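Local coordinates for protein 6-phospho-beta-glucosidase BglT (Thermotoga maritima, PDB 1UP7) that hydrolyses cellobiose 6'-phosphate to glucose 6-phosphate and glucose, using bound NAD+ and a manganese ion, at residues F81-L86 with L116-I121; E373-R378 with E412-G417. All coordinates share one frame; numbering follows the deposited sequence.

Contact 1: residues F81-L86 with L116-I121; sequences FRPGGL and LRAFPI. With NAD (nicotinamide-adenine-dinucleotide), chain I.
Pro83 meets Ala118 where the loop leaving strand 76-79 passes helix 109-131, their CA atoms 5.6 Å apart, with Pro83 the second residue of a type II turn from Arg82 to Gly85. The proline ring lies against the helix: CG rests on CA and CB of Ala118, while Pro83 CB meets CD1 of Ile121 at 3.7 Å. Beside this apolar patch, Pro83 O accepts a nearly straight hydrogen bond from Arg117 NE, 2.8 Å long (171°). The oxygen lies in the guanidinium plane, yet NE stands well above the plane of the carbonyl. A bend at chi3 (-44°) turns the arginine back toward the turn, and a water that donates to Pro83 O and accepts from Arg117 NH2 closes a small ring. Asp92 forms a salt bridge with NH2, so Arg117 joins helix 109-131 both to the turn and to helix 85-94.

Arg82 and Phe81 both meet the cofactor, at different parts of it. Arg82 extends to the NAD diphosphate, where NE bonds to O3 and O1A and Arg82 NH2 bonds to NAD O1N at 2.8 Å; C3D of the cofactor covers one guanidinium face. Phe81 CB reaches the adenine, and its ring meets Ile121, Phe81 CE2 to Ile121 CG2 at 3.5 Å; the same methyl approaches the adenine amino group, N6A. One residue of the helix thus touches both loop and cofactor. In the Rossmann-type domain, the loop after strand 76-79, leading into helix 85-94, packs here on helix 109-131, with helix 355-376 covering Leu116, Phe119 and Pro120 of the latter.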
ATOM      1  N   PHE A  81     -26.707  -9.212  23.320  1.00 17.46           N
ATOM      2  CA  PHE A  81     -27.213  -8.310  24.366  1.00 17.35           C
ATOM      3  C   PHE A  81     -27.301  -6.859  23.886  1.00 17.25           C
ATOM      4  O   PHE A  81     -26.576  -6.440  23.006  1.00 17.56           O
ATOM      5  CB  PHE A  81     -26.333  -8.386  25.634  1.00 16.31           C
ATOM      6  CG  PHE A  81     -24.885  -8.106  25.387  1.00 15.27           C
ATOM      7  CD1 PHE A  81     -24.026  -9.123  24.978  1.00 12.45           C
ATOM      8  CD2 PHE A  81     -24.373  -6.808  25.550  1.00 15.30           C
ATOM      9  CE1 PHE A  81     -22.671  -8.860  24.747  1.00 13.54           C
ATOM     10  CE2 PHE A  81     -23.027  -6.536  25.312  1.00 13.68           C
ATOM     11  CZ  PHE A  81     -22.177  -7.564  24.897  1.00 14.25           C
ATOM     12  N   ARG A  82     -28.200  -6.099  24.474  1.00 17.34           N
ATOM     13  CA  ARG A  82     -28.330  -4.693  24.151  1.00 17.23           C
ATOM     14  C   ARG A  82     -27.846  -3.862  25.334  1.00 17.20           C
ATOM     15  O   ARG A  82     -28.546  -3.763  26.330  1.00 17.36           O
ATOM     16  CB  ARG A  82     -29.789  -4.366  23.845  1.00 17.07           C
ATOM     17  CG  ARG A  82     -30.050  -2.961  23.298  1.00 17.14           C
ATOM     18  CD  ARG A  82     -31.539  -2.650  23.144  1.00 16.95           C
ATOM     19  NE  ARG A  82     -32.180  -3.511  22.160  1.00 18.00           N
ATOM     20  CZ  ARG A  82     -32.105  -3.324  20.841  1.00 18.70           C
ATOM     21  NH1 ARG A  82     -31.420  -2.285  20.338  1.00 18.82           N
ATOM     22  NH2 ARG A  82     -32.715  -4.168  20.032  1.00 15.79           N
ATOM     23  N   PRO A  83     -26.660  -3.269  25.242  1.00 16.78           N
ATOM     24  CA  PRO A  83     -26.186  -2.380  26.304  1.00 17.19           C
ATOM     25  C   PRO A  83     -27.184  -1.237  26.535  1.00 17.86           C
ATOM     26  O   PRO A  83     -27.584  -0.558  25.585  1.00 18.44           O
ATOM     27  CB  PRO A  83     -24.835  -1.867  25.775  1.00 17.29           C
ATOM     28  CG  PRO A  83     -24.408  -2.903  24.708  1.00 16.41           C
ATOM     29  CD  PRO A  83     -25.698  -3.388  24.139  1.00 16.12           C
ATOM     30  N   GLY A  84     -27.616  -1.078  27.782  1.00 17.82           N
ATOM     31  CA  GLY A  84     -28.565  -0.053  28.165  1.00 17.73           C
ATOM     32  C   GLY A  84     -30.021  -0.364  27.927  1.00 18.00           C
ATOM     33  O   GLY A  84     -30.864   0.455  28.272  1.00 18.19           O
ATOM     34  N   GLY A  85     -30.331  -1.516  27.319  1.00 17.88           N
ATOM     35  CA  GLY A  85     -31.703  -1.883  27.028  1.00 17.74           C
ATOM     36  C   GLY A  85     -32.408  -0.996  26.014  1.00 18.75           C
ATOM     37  O   GLY A  85     -31.805  -0.116  25.363  1.00 18.78           O
ATOM     38  N   LEU A  86     -33.708  -1.222  25.893  1.00 19.32           N
ATOM     39  CA  LEU A  86     -34.545  -0.450  24.989  1.00 20.04           C
ATOM     40  C   LEU A  86     -34.681   0.989  25.432  1.00 20.02           C
ATOM     41  O   LEU A  86     -34.988   1.859  24.628  1.00 20.59           O
ATOM     42  CB  LEU A  86     -35.911  -1.128  24.797  1.00 19.96           C
ATOM     43  CG  LEU A  86     -35.854  -2.454  23.991  1.00 19.76           C
ATOM     44  CD1 LEU A  86     -37.232  -3.159  24.119  1.00 19.31           C
ATOM     45  CD2 LEU A  86     -35.435  -2.220  22.501  1.00 18.15           C
ATOM     46  N   LEU A 116     -20.744   3.878  22.396  1.00 19.06           N
ATOM     47  CA  LEU A 116     -20.130   4.265  23.673  1.00 19.37           C
ATOM     48  C   LEU A 116     -20.632   3.419  24.829  1.00 19.59           C
ATOM     49  O   LEU A 116     -19.876   3.162  25.759  1.00 20.13           O
ATOM     50  CB  LEU A 116     -20.378   5.742  24.021  1.00 18.20           C
ATOM     51  CG  LEU A 116     -19.650   6.793  23.184  1.00 18.55           C
ATOM     52  CD1 LEU A 116     -20.073   8.179  23.658  1.00 18.42           C
ATOM     53  CD2 LEU A 116     -18.108   6.612  23.193  1.00 16.82           C
ATOM     54  N   ARG A 117     -21.911   3.031  24.803  1.00 19.47           N
ATOM     55  CA  ARG A 117     -22.448   2.131  25.821  1.00 19.08           C
ATOM     56  C   ARG A 117     -21.888   0.727  25.645  1.00 19.65           C
ATOM     57  O   ARG A 117     -21.679   0.019  26.637  1.00 20.14           O
ATOM     58  CB  ARG A 117     -23.974   2.058  25.766  1.00 18.83           C
ATOM     59  CG  ARG A 117     -24.727   3.102  26.575  1.00 18.15           C
ATOM     60  CD  ARG A 117     -26.200   2.757  26.938  1.00 16.89           C
ATOM     61  NE  ARG A 117     -26.889   2.188  25.792  1.00 18.06           N
ATOM     62  CZ  ARG A 117     -27.320   2.910  24.763  1.00 18.21           C
ATOM     63  NH1 ARG A 117     -27.172   4.240  24.788  1.00 14.44           N
ATOM     64  NH2 ARG A 117     -27.914   2.304  23.727  1.00 15.97           N
ATOM     65  N   ALA A 118     -21.662   0.307  24.398  1.00 18.95           N
ATOM     66  CA  ALA A 118     -21.220  -1.050  24.131  1.00 18.68           C
ATOM     67  C   ALA A 118     -19.756  -1.282  24.518  1.00 18.44           C
ATOM     68  O   ALA A 118     -19.449  -2.295  25.092  1.00 18.30           O
ATOM     69  CB  ALA A 118     -21.454  -1.418  22.657  1.00 18.68           C
ATOM     70  N   PHE A 119     -18.876  -0.338  24.192  1.00 17.94           N
ATOM     71  CA  PHE A 119     -17.430  -0.547  24.296  1.00 18.14           C
ATOM     72  C   PHE A 119     -16.945  -1.081  25.665  1.00 18.09           C
ATOM     73  O   PHE A 119     -16.191  -2.057  25.704  1.00 18.40           O
ATOM     74  CB  PHE A 119     -16.621   0.731  23.866  1.00 18.26           C
ATOM     75  CG  PHE A 119     -16.738   1.092  22.380  1.00 18.36           C
ATOM     76  CD1 PHE A 119     -17.126   0.134  21.427  1.00 16.06           C
ATOM     77  CD2 PHE A 119     -16.431   2.384  21.945  1.00 16.69           C
ATOM     78  CE1 PHE A 119     -17.221   0.459  20.060  1.00 17.79           C
ATOM     79  CE2 PHE A 119     -16.514   2.729  20.581  1.00 17.46           C
ATOM     80  CZ  PHE A 119     -16.922   1.770  19.639  1.00 19.40           C
ATOM     81  N   PRO A 120     -17.348  -0.466  26.787  1.00 18.18           N
ATOM     82  CA  PRO A 120     -16.906  -0.971  28.113  1.00 18.07           C
ATOM     83  C   PRO A 120     -17.365  -2.411  28.406  1.00 18.26           C
ATOM     84  O   PRO A 120     -16.605  -3.197  28.975  1.00 18.17           O
ATOM     85  CB  PRO A 120     -17.544   0.005  29.117  1.00 17.53           C
ATOM     86  CG  PRO A 120     -17.946   1.217  28.296  1.00 17.36           C
ATOM     87  CD  PRO A 120     -18.219   0.728  26.914  1.00 16.81           C
ATOM     88  N   ILE A 121     -18.583  -2.743  28.011  1.00 18.09           N
ATOM     89  CA  ILE A 121     -19.102  -4.083  28.210  1.00 17.85           C
ATOM     90  C   ILE A 121     -18.374  -5.081  27.320  1.00 18.01           C
ATOM     91  O   ILE A 121     -17.961  -6.134  27.831  1.00 17.68           O
ATOM     92  CB  ILE A 121     -20.645  -4.105  28.037  1.00 18.05           C
ATOM     93  CG1 ILE A 121     -21.324  -3.300  29.155  1.00 17.83           C
ATOM     94  CG2 ILE A 121     -21.188  -5.518  28.092  1.00 18.50           C
ATOM     95  CD1 ILE A 121     -22.768  -2.759  28.769  1.00 16.35           C
TER
HETATM   96  PA  NAD I1416     -32.958  -6.776  23.862  1.00 39.58           P
HETATM   97  O1A NAD I1416     -33.295  -5.474  24.469  1.00 39.58           O
HETATM   98  O2A NAD I1416     -34.045  -7.867  23.977  1.00 42.49           O
HETATM   99  O5B NAD I1416     -31.604  -7.238  24.624  1.00 36.88           O
HETATM  100  C5B NAD I1416     -31.249  -8.596  24.651  1.00 31.06           C
HETATM  101  C4B NAD I1416     -30.911  -9.025  26.073  1.00 27.54           C
HETATM  102  O4B NAD I1416     -29.661  -8.470  26.479  1.00 29.02           O
HETATM  103  C3B NAD I1416     -31.925  -8.613  27.133  1.00 26.05           C
HETATM  104  O3B NAD I1416     -32.468  -9.796  27.700  1.00 21.96           O
HETATM  105  C2B NAD I1416     -31.114  -7.825  28.164  1.00 25.76           C
HETATM  106  O2B NAD I1416     -31.505  -8.114  29.490  1.00 23.91           O
HETATM  107  C1B NAD I1416     -29.721  -8.369  27.905  1.00 26.16           C
HETATM  108  N9A NAD I1416     -28.624  -7.519  28.357  1.00 26.81           N
HETATM  109  C8A NAD I1416     -28.528  -6.141  28.401  1.00 24.99           C
HETATM  110  N7A NAD I1416     -27.290  -5.854  28.861  1.00 27.63           N
HETATM  111  C5A NAD I1416     -26.590  -6.986  29.057  1.00 25.50           C
HETATM  112  C6A NAD I1416     -25.310  -7.261  29.523  1.00 27.10           C
HETATM  113  N6A NAD I1416     -24.470  -6.292  29.871  1.00 24.93           N
HETATM  114  N1A NAD I1416     -24.900  -8.584  29.633  1.00 26.83           N
HETATM  115  C2A NAD I1416     -25.760  -9.617  29.301  1.00 25.65           C
HETATM  116  N3A NAD I1416     -27.034  -9.332  28.871  1.00 25.38           N
HETATM  117  C4A NAD I1416     -27.432  -8.044  28.756  1.00 26.29           C
HETATM  118  O3  NAD I1416     -32.622  -6.463  22.320  1.00 39.74           O
HETATM  119  PN  NAD I1416     -32.630  -7.462  21.068  1.00 36.98           P
HETATM  120  O1N NAD I1416     -33.635  -6.861  20.155  1.00 41.41           O
HETATM  121  O2N NAD I1416     -32.722  -8.859  21.432  1.00 39.33           O
HETATM  122  O5D NAD I1416     -31.163  -7.317  20.447  1.00 39.15           O
HETATM  123  C5D NAD I1416     -29.963  -7.367  21.196  1.00 36.12           C
HETATM  124  C4D NAD I1416     -28.845  -6.749  20.341  1.00 37.30           C
HETATM  125  O4D NAD I1416     -28.627  -7.454  19.119  1.00 36.78           O
HETATM  126  C3D NAD I1416     -29.161  -5.318  19.933  1.00 35.07           C
HETATM  127  O3D NAD I1416     -27.959  -4.619  20.054  1.00 35.30           O
HETATM  128  C2D NAD I1416     -29.592  -5.414  18.473  1.00 35.83           C
HETATM  129  O2D NAD I1416     -29.336  -4.258  17.693  1.00 33.84           O
HETATM  130  C1D NAD I1416     -28.885  -6.650  17.964  1.00 37.91           C
HETATM  131  N1N NAD I1416     -29.805  -7.470  17.172  1.00 43.50           N
HETATM  132  C2N NAD I1416     -29.893  -8.788  17.562  1.00 44.47           C
HETATM  133  C3N NAD I1416     -30.714  -9.675  16.911  1.00 47.55           C
HETATM  134  C7N NAD I1416     -30.775 -11.101  17.407  1.00 50.35           C
HETATM  135  O7N NAD I1416     -30.744 -12.215  16.534  1.00 51.89           O
HETATM  136  N7N NAD I1416     -30.847 -11.303  18.731  1.00 52.29           N
HETATM  137  C4N NAD I1416     -31.462  -9.190  15.835  1.00 49.80           C
HETATM  138  C5N NAD I1416     -31.382  -7.847  15.415  1.00 47.38           C
HETATM  139  C6N NAD I1416     -30.533  -6.982  16.107  1.00 46.00           C
HETATM  140  O   HOH W   1     -27.585  -0.465  22.974  1.00 35.22           O

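Contact 2: residues E373-R378 with E412-G417; sequences EAYLKR and EYVKLG
Arg378 and Leu416 pack where helix 355-376 ends beside the C-terminal tail. With positive phi, Arg378 closes a Schellman motif, and Arg378 O accepts a hydrogen bond from Gly417 N at 2.8 Å, almost straight at 176°. The side chain of Arg378 folds back over the helix end: a bend at chi2 (-55°) lays the guanidinium over one face of the Tyr375 ring, NH1 toward the rim and Tyr375 CE1 over the centre of the guanidinium. Arg378 NH1 donates to Tyr375 O at 3.0 Å, and the backbone N of Arg378 reaches that oxygen from the opposite face, so two bonds grip one carbonyl. On the tail side, CD of Arg378 touches Lys415 O at 3.5 Å, and a water accepts from both Arg378 NE and Lys415 N. Leu416 turns CD1 onto the backbone of Arg378, 3.8 Å from Arg378 CA. With an alanine in place of Leu416, a gap would probably open against the Arg378 backbone and Ala383. Val414 CG2 comes to the edge of the Tyr375 ring, whose hydroxyl bonds to Glu123. The tail runs past the end of helix 355-376; Leu416 also touches helix 380-389, and helices 109-131 and 144-155 pack on Tyr375.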
ATOM      1  N   GLU A 373     -11.256   6.145  19.517  1.00 19.95           N
ATOM      2  CA  GLU A 373     -10.164   6.903  20.113  1.00 20.80           C
ATOM      3  C   GLU A 373     -10.685   7.767  21.284  1.00 20.47           C
ATOM      4  O   GLU A 373     -10.078   7.812  22.360  1.00 20.14           O
ATOM      5  CB  GLU A 373      -9.428   7.739  19.044  1.00 21.19           C
ATOM      6  CG  GLU A 373      -8.361   6.930  18.293  1.00 24.85           C
ATOM      7  CD  GLU A 373      -8.081   7.425  16.858  1.00 31.55           C
ATOM      8  OE1 GLU A 373      -8.387   8.617  16.517  1.00 31.01           O
ATOM      9  OE2 GLU A 373      -7.547   6.591  16.055  1.00 34.94           O
ATOM     10  N   ALA A 374     -11.838   8.402  21.084  1.00 19.87           N
ATOM     11  CA  ALA A 374     -12.450   9.203  22.141  1.00 19.45           C
ATOM     12  C   ALA A 374     -12.746   8.321  23.356  1.00 19.76           C
ATOM     13  O   ALA A 374     -12.505   8.727  24.488  1.00 19.65           O
ATOM     14  CB  ALA A 374     -13.736   9.860  21.658  1.00 18.42           C
ATOM     15  N   TYR A 375     -13.247   7.113  23.106  1.00 19.71           N
ATOM     16  CA  TYR A 375     -13.606   6.238  24.193  1.00 19.44           C
ATOM     17  C   TYR A 375     -12.353   5.753  24.926  1.00 19.55           C
ATOM     18  O   TYR A 375     -12.325   5.799  26.148  1.00 19.58           O
ATOM     19  CB  TYR A 375     -14.525   5.105  23.735  1.00 18.80           C
ATOM     20  CG  TYR A 375     -14.492   4.023  24.727  1.00 17.76           C
ATOM     21  CD1 TYR A 375     -15.274   4.098  25.860  1.00 19.01           C
ATOM     22  CD2 TYR A 375     -13.618   2.948  24.584  1.00 17.42           C
ATOM     23  CE1 TYR A 375     -15.204   3.117  26.829  1.00 19.11           C
ATOM     24  CE2 TYR A 375     -13.541   1.967  25.544  1.00 16.99           C
ATOM     25  CZ  TYR A 375     -14.338   2.067  26.654  1.00 18.78           C
ATOM     26  OH  TYR A 375     -14.298   1.122  27.615  1.00 22.87           O
ATOM     27  N   LEU A 376     -11.315   5.341  24.183  1.00 19.55           N
ATOM     28  CA  LEU A 376     -10.088   4.806  24.808  1.00 19.44           C
ATOM     29  C   LEU A 376      -9.392   5.842  25.660  1.00 19.92           C
ATOM     30  O   LEU A 376      -8.791   5.530  26.684  1.00 19.92           O
ATOM     31  CB  LEU A 376      -9.107   4.232  23.773  1.00 19.12           C
ATOM     32  CG  LEU A 376      -9.589   2.917  23.126  1.00 18.98           C
ATOM     33  CD1 LEU A 376      -8.715   2.540  21.957  1.00 16.79           C
ATOM     34  CD2 LEU A 376      -9.624   1.778  24.190  1.00 17.57           C
ATOM     35  N   LYS A 377      -9.492   7.104  25.268  1.00 20.33           N
ATOM     36  CA  LYS A 377      -8.878   8.141  26.067  1.00 20.79           C
ATOM     37  C   LYS A 377      -9.879   8.750  27.055  1.00 20.79           C
ATOM     38  O   LYS A 377      -9.520   9.681  27.775  1.00 20.42           O
ATOM     39  CB  LYS A 377      -8.276   9.212  25.165  1.00 21.36           C
ATOM     40  CG  LYS A 377      -6.810   9.023  24.920  1.00 25.05           C
ATOM     41  CD  LYS A 377      -6.561   8.754  23.450  1.00 31.24           C
ATOM     42  CE  LYS A 377      -5.636   9.815  22.854  1.00 33.74           C
ATOM     43  NZ  LYS A 377      -4.225   9.458  23.132  1.00 34.71           N
ATOM     44  N   ARG A 378     -11.125   8.240  27.060  1.00 20.16           N
ATOM     45  CA  ARG A 378     -12.193   8.785  27.905  1.00 20.11           C
ATOM     46  C   ARG A 378     -12.300  10.284  27.767  1.00 19.90           C
ATOM     47  O   ARG A 378     -12.366  11.013  28.767  1.00 20.51           O
ATOM     48  CB  ARG A 378     -11.971   8.432  29.380  1.00 20.06           C
ATOM     49  CG  ARG A 378     -12.023   6.975  29.661  1.00 19.75           C
ATOM     50  CD  ARG A 378     -13.287   6.310  29.186  1.00 24.78           C
ATOM     51  NE  ARG A 378     -13.398   5.015  29.849  1.00 28.21           N
ATOM     52  CZ  ARG A 378     -12.763   3.914  29.479  1.00 30.01           C
ATOM     53  NH1 ARG A 378     -11.960   3.897  28.403  1.00 28.94           N
ATOM     54  NH2 ARG A 378     -12.939   2.813  30.200  1.00 31.47           N
ATOM     55  N   GLU A 412     -24.739   6.162  33.338  1.00 20.00           N
ATOM     56  CA  GLU A 412     -24.566   4.887  34.010  1.00 20.10           C
ATOM     57  C   GLU A 412     -23.598   3.968  33.264  1.00 20.00           C
ATOM     58  O   GLU A 412     -23.143   3.002  33.847  1.00 19.52           O
ATOM     59  CB  GLU A 412     -25.894   4.132  34.216  1.00 19.66           C
ATOM     60  CG  GLU A 412     -26.918   4.810  35.091  1.00 20.61           C
ATOM     61  CD  GLU A 412     -28.317   4.302  34.771  1.00 24.25           C
ATOM     62  OE1 GLU A 412     -28.775   4.404  33.569  1.00 25.03           O
ATOM     63  OE2 GLU A 412     -28.956   3.789  35.714  1.00 22.72           O
ATOM     64  N   TYR A 413     -23.304   4.262  31.991  1.00 19.80           N
ATOM     65  CA  TYR A 413     -22.606   3.310  31.136  1.00 19.74           C
ATOM     66  C   TYR A 413     -21.274   3.827  30.655  1.00 20.52           C
ATOM     67  O   TYR A 413     -20.381   3.059  30.301  1.00 20.83           O
ATOM     68  CB  TYR A 413     -23.445   2.998  29.917  1.00 19.38           C
ATOM     69  CG  TYR A 413     -24.678   2.274  30.312  1.00 18.81           C
ATOM     70  CD1 TYR A 413     -25.820   2.968  30.643  1.00 16.73           C
ATOM     71  CD2 TYR A 413     -24.675   0.888  30.433  1.00 18.81           C
ATOM     72  CE1 TYR A 413     -26.921   2.308  31.026  1.00 17.91           C
ATOM     73  CE2 TYR A 413     -25.793   0.215  30.821  1.00 17.15           C
ATOM     74  CZ  TYR A 413     -26.904   0.930  31.111  1.00 17.16           C
ATOM     75  OH  TYR A 413     -28.026   0.279  31.500  1.00 19.50           O
ATOM     76  N   VAL A 414     -21.137   5.136  30.587  1.00 20.96           N
ATOM     77  CA  VAL A 414     -19.903   5.685  30.091  1.00 21.05           C
ATOM     78  C   VAL A 414     -19.621   6.992  30.796  1.00 21.45           C
ATOM     79  O   VAL A 414     -20.531   7.747  31.173  1.00 21.71           O
ATOM     80  CB  VAL A 414     -19.864   5.849  28.546  1.00 21.99           C
ATOM     81  CG1 VAL A 414     -20.664   7.020  28.095  1.00 19.28           C
ATOM     82  CG2 VAL A 414     -18.397   5.962  28.078  1.00 22.90           C
ATOM     83  N   LYS A 415     -18.337   7.238  31.002  1.00 21.37           N
ATOM     84  CA  LYS A 415     -17.905   8.488  31.572  1.00 21.40           C
ATOM     85  C   LYS A 415     -16.727   9.059  30.809  1.00 21.25           C
ATOM     86  O   LYS A 415     -15.649   8.463  30.721  1.00 21.31           O
ATOM     87  CB  LYS A 415     -17.534   8.382  33.043  1.00 21.57           C
ATOM     88  CG  LYS A 415     -17.094   9.733  33.562  1.00 23.49           C
ATOM     89  CD  LYS A 415     -17.475   9.964  35.018  1.00 27.24           C
ATOM     90  CE  LYS A 415     -17.022  11.368  35.498  1.00 27.70           C
ATOM     91  NZ  LYS A 415     -16.825  11.409  36.981  1.00 27.91           N
ATOM     92  N   LEU A 416     -16.946  10.244  30.261  1.00 21.13           N
ATOM     93  CA  LEU A 416     -15.914  10.945  29.524  1.00 21.18           C
ATOM     94  C   LEU A 416     -15.528  12.196  30.261  1.00 21.25           C
ATOM     95  O   LEU A 416     -16.384  12.867  30.838  1.00 21.30           O
ATOM     96  CB  LEU A 416     -16.416  11.334  28.148  1.00 20.91           C
ATOM     97  CG  LEU A 416     -16.097  10.414  26.984  1.00 20.56           C
ATOM     98  CD1 LEU A 416     -15.992   8.960  27.369  1.00 18.54           C
ATOM     99  CD2 LEU A 416     -17.081  10.630  25.842  1.00 18.29           C
ATOM    100  N   GLY A 417     -14.237  12.523  30.227  1.00 21.55           N
ATOM    101  CA  GLY A 417     -13.736  13.687  30.940  1.00 21.88           C
ATOM    102  C   GLY A 417     -13.091  14.734  30.046  1.00 22.69           C
ATOM    103  O   GLY A 417     -12.746  15.823  30.513  1.00 23.43           O
ATOM    104  OXT GLY A 417     -12.852  14.606  28.822  1.00 23.55           O
TER
HETATM  105  O   HOH W   2     -16.259   5.169  31.320  1.00 45.63           O

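The two contacts illustrate closure in series, since neither nests in nor crosses the other. From the N terminus, contact 1 comes first: the chain leaves strand 76-79, runs through helix 85-94 and returns on helix 109-131, closing a loop beside the cofactor. Much later, contact 2 closes the loop that holds helices 380-389 and 396-409, bringing the C-terminal tail back to the end of helix 355-376. The two sites, centres 13 Å apart, nevertheless touch. Tyr375 OH lies 3.4 Å from Pro120 CA, and Tyr413 packs on Arg117 and Gly84. Through these residues the C-terminal segments are joined to the NAD-binding domain, at helix 109-131 and at the turn before helix 85-94.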